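Local coordinates for trehalose synthase regulatory protein (Candida albicans, PDB 5HUS), which probably has a regulatory role in trehalose synthesis through a C-terminal domain related to the trehalose-phosphate phosphatases of the HAD superfamily, at residues Y262-K267 with A289-V294. Numbering follows the deposited sequence.
Sequences YVNSLK and AATYGV
Asn264, near the C-terminal end of the helix that 262-265 belongs to, faces the loop at Ala289 that leads into strand 292-294, with the CA atoms of Asn264 and Ala290 8.1 Å apart, the shortest CA-CA distance between the two segments. The site lies at the surface of the HAD-like, Rossmann-type core, where this helix packs against the parallel part of the mixed sheet and strand 292-294 runs between strands 4-5 and 272-278. Only 89 Å² is buried, and Asn264 is the residue of 262-267 that makes the contacts.

Its side chain does so through the amide. CG lies anti to the carbonyl carbon (chi1 -77°), which sends the carboxamide across the gap, and ND2 donates to the backbone O of Ala289 at 2.9 Å. The acceptor lies almost exactly in the plane of the amide, yet the N-H...O angle is a modest 141° and ND2 comes in from above the Ala289 carbonyl plane, by 38°, so the lone pairs are not met head-on. The methyl CB of Ala289 lies 4.3 Å from ND2, beside the bond.

The other end of the amide, OD1, is hydrogen-bonded to the hydroxyl of Thr275 on strand 272-278, and the same hydroxyl oxygen pairs with the backbone N of Thr291. Asn264 is thus gripped at both ends, which fixes the flip of its amide and ties helix, loop and strand 272-278 together. Glu257, earlier on the helix, takes the backbone N of Ala289. Thr291 itself stays more distant, its OG1 4.1 Å from OD1 of Asn264.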
loop_
_atom_site.group_PDB
_atom_site.type_symbol
_atom_site.label_atom_id
_atom_site.label_comp_id
_atom_site.label_asym_id
_atom_site.label_seq_id
_atom_site.Cartn_x
_atom_site.Cartn_y
_atom_site.Cartn_z
ATOM N N TYR A 262 1.103 -12.274 0.328
ATOM C CA TYR A 262 0.974 -12.259 1.786
ATOM C C TYR A 262 -0.464 -12.506 2.240
ATOM O O TYR A 262 -0.711 -13.333 3.120
ATOM C CB TYR A 262 1.481 -10.931 2.367
ATOM C CG TYR A 262 1.276 -10.820 3.867
ATOM C CD1 TYR A 262 1.729 -11.815 4.728
ATOM C CD2 TYR A 262 0.624 -9.727 4.423
ATOM C CE1 TYR A 262 1.536 -11.724 6.099
ATOM C CE2 TYR A 262 0.430 -9.622 5.791
ATOM C CZ TYR A 262 0.886 -10.626 6.626
ATOM O OH TYR A 262 0.699 -10.527 7.988
ATOM N N VAL A 263 -1.416 -11.789 1.645
ATOM C CA VAL A 263 -2.810 -11.953 2.026
ATOM C C VAL A 263 -3.297 -13.353 1.654
ATOM O O VAL A 263 -4.056 -13.958 2.404
ATOM C CB VAL A 263 -3.701 -10.871 1.380
ATOM C CG1 VAL A 263 -5.169 -11.159 1.633
ATOM C CG2 VAL A 263 -3.319 -9.510 1.949
ATOM N N ASN A 264 -2.841 -13.873 0.515
ATOM C CA ASN A 264 -3.172 -15.250 0.125
ATOM C C ASN A 264 -2.699 -16.255 1.166
ATOM O O ASN A 264 -3.403 -17.215 1.485
ATOM C CB ASN A 264 -2.559 -15.602 -1.234
ATOM C CG ASN A 264 -3.322 -14.995 -2.394
ATOM O OD1 ASN A 264 -4.433 -14.503 -2.226
ATOM N ND2 ASN A 264 -2.728 -15.037 -3.580
ATOM N N SER A 265 -1.509 -16.013 1.702
ATOM C CA SER A 265 -0.901 -16.914 2.673
ATOM C C SER A 265 -1.605 -16.868 4.029
ATOM O O SER A 265 -1.466 -17.787 4.830
ATOM C CB SER A 265 0.585 -16.587 2.840
ATOM O OG SER A 265 0.795 -15.453 3.667
ATOM N N LEU A 266 -2.376 -15.812 4.277
ATOM C CA LEU A 266 -3.085 -15.663 5.549
ATOM C C LEU A 266 -4.233 -16.650 5.710
ATOM O O LEU A 266 -4.827 -16.747 6.784
ATOM C CB LEU A 266 -3.624 -14.236 5.699
ATOM C CG LEU A 266 -2.575 -13.159 5.975
ATOM C CD1 LEU A 266 -3.222 -11.775 5.997
ATOM C CD2 LEU A 266 -1.850 -13.437 7.283
ATOM N N LYS A 267 -4.547 -17.382 4.645
ATOM C CA LYS A 267 -5.674 -18.305 4.673
ATOM C C LYS A 267 -5.463 -19.393 5.731
ATOM O O LYS A 267 -6.419 -20.003 6.200
ATOM C CB LYS A 267 -5.893 -18.921 3.283
ATOM C CG LYS A 267 -7.188 -19.709 3.141
ATOM C CD LYS A 267 -7.962 -19.367 1.864
ATOM C CE LYS A 267 -9.087 -18.370 2.144
ATOM N NZ LYS A 267 -10.249 -18.481 1.210
ATOM N N ALA A 289 -0.516 -12.807 -8.736
ATOM C CA ALA A 289 -0.910 -13.782 -7.730
ATOM C C ALA A 289 -2.311 -13.487 -7.200
ATOM O O ALA A 289 -2.851 -14.260 -6.409
ATOM C CB ALA A 289 0.087 -13.804 -6.589
ATOM N N ALA A 290 -2.894 -12.367 -7.629
ATOM C CA ALA A 290 -4.272 -12.055 -7.263
ATOM C C ALA A 290 -5.204 -13.138 -7.802
ATOM O O ALA A 290 -5.022 -13.622 -8.917
ATOM C CB ALA A 290 -4.685 -10.681 -7.788
ATOM N N THR A 291 -6.193 -13.522 -7.007
ATOM C CA THR A 291 -7.147 -14.542 -7.441
ATOM C C THR A 291 -8.151 -13.982 -8.439
ATOM O O THR A 291 -8.469 -14.627 -9.443
ATOM C CB THR A 291 -7.918 -15.138 -6.250
ATOM O OG1 THR A 291 -6.993 -15.588 -5.255
ATOM C CG2 THR A 291 -8.795 -16.305 -6.702
ATOM N N TYR A 292 -8.638 -12.775 -8.163
ATOM C CA TYR A 292 -9.705 -12.162 -8.954
ATOM C C TYR A 292 -9.246 -10.911 -9.689
ATOM O O TYR A 292 -8.258 -10.284 -9.306
ATOM C CB TYR A 292 -10.886 -11.802 -8.052
ATOM C CG TYR A 292 -11.578 -12.976 -7.404
ATOM C CD1 TYR A 292 -12.681 -13.573 -8.003
ATOM C CD2 TYR A 292 -11.144 -13.475 -6.182
ATOM C CE1 TYR A 292 -13.325 -14.646 -7.407
ATOM C CE2 TYR A 292 -11.779 -14.544 -5.580
ATOM C CZ TYR A 292 -12.869 -15.126 -6.195
ATOM O OH TYR A 292 -13.507 -16.193 -5.594
ATOM N N GLY A 293 -9.977 -10.537 -10.735
ATOM C CA GLY A 293 -9.713 -9.289 -11.438
ATOM C C GLY A 293 -10.965 -8.447 -11.651
ATOM O O GLY A 293 -12.053 -8.988 -11.845
ATOM N N VAL A 294 -10.810 -7.124 -11.591
ATOM C CA VAL A 294 -11.870 -6.178 -11.952
ATOM C C VAL A 294 -11.346 -5.188 -12.977
ATOM O O VAL A 294 -10.181 -4.805 -12.934
ATOM C CB VAL A 294 -12.405 -5.370 -10.747
ATOM C CG1 VAL A 294 -13.668 -5.994 -10.183
ATOM C CG2 VAL A 294 -11.329 -5.189 -9.688
#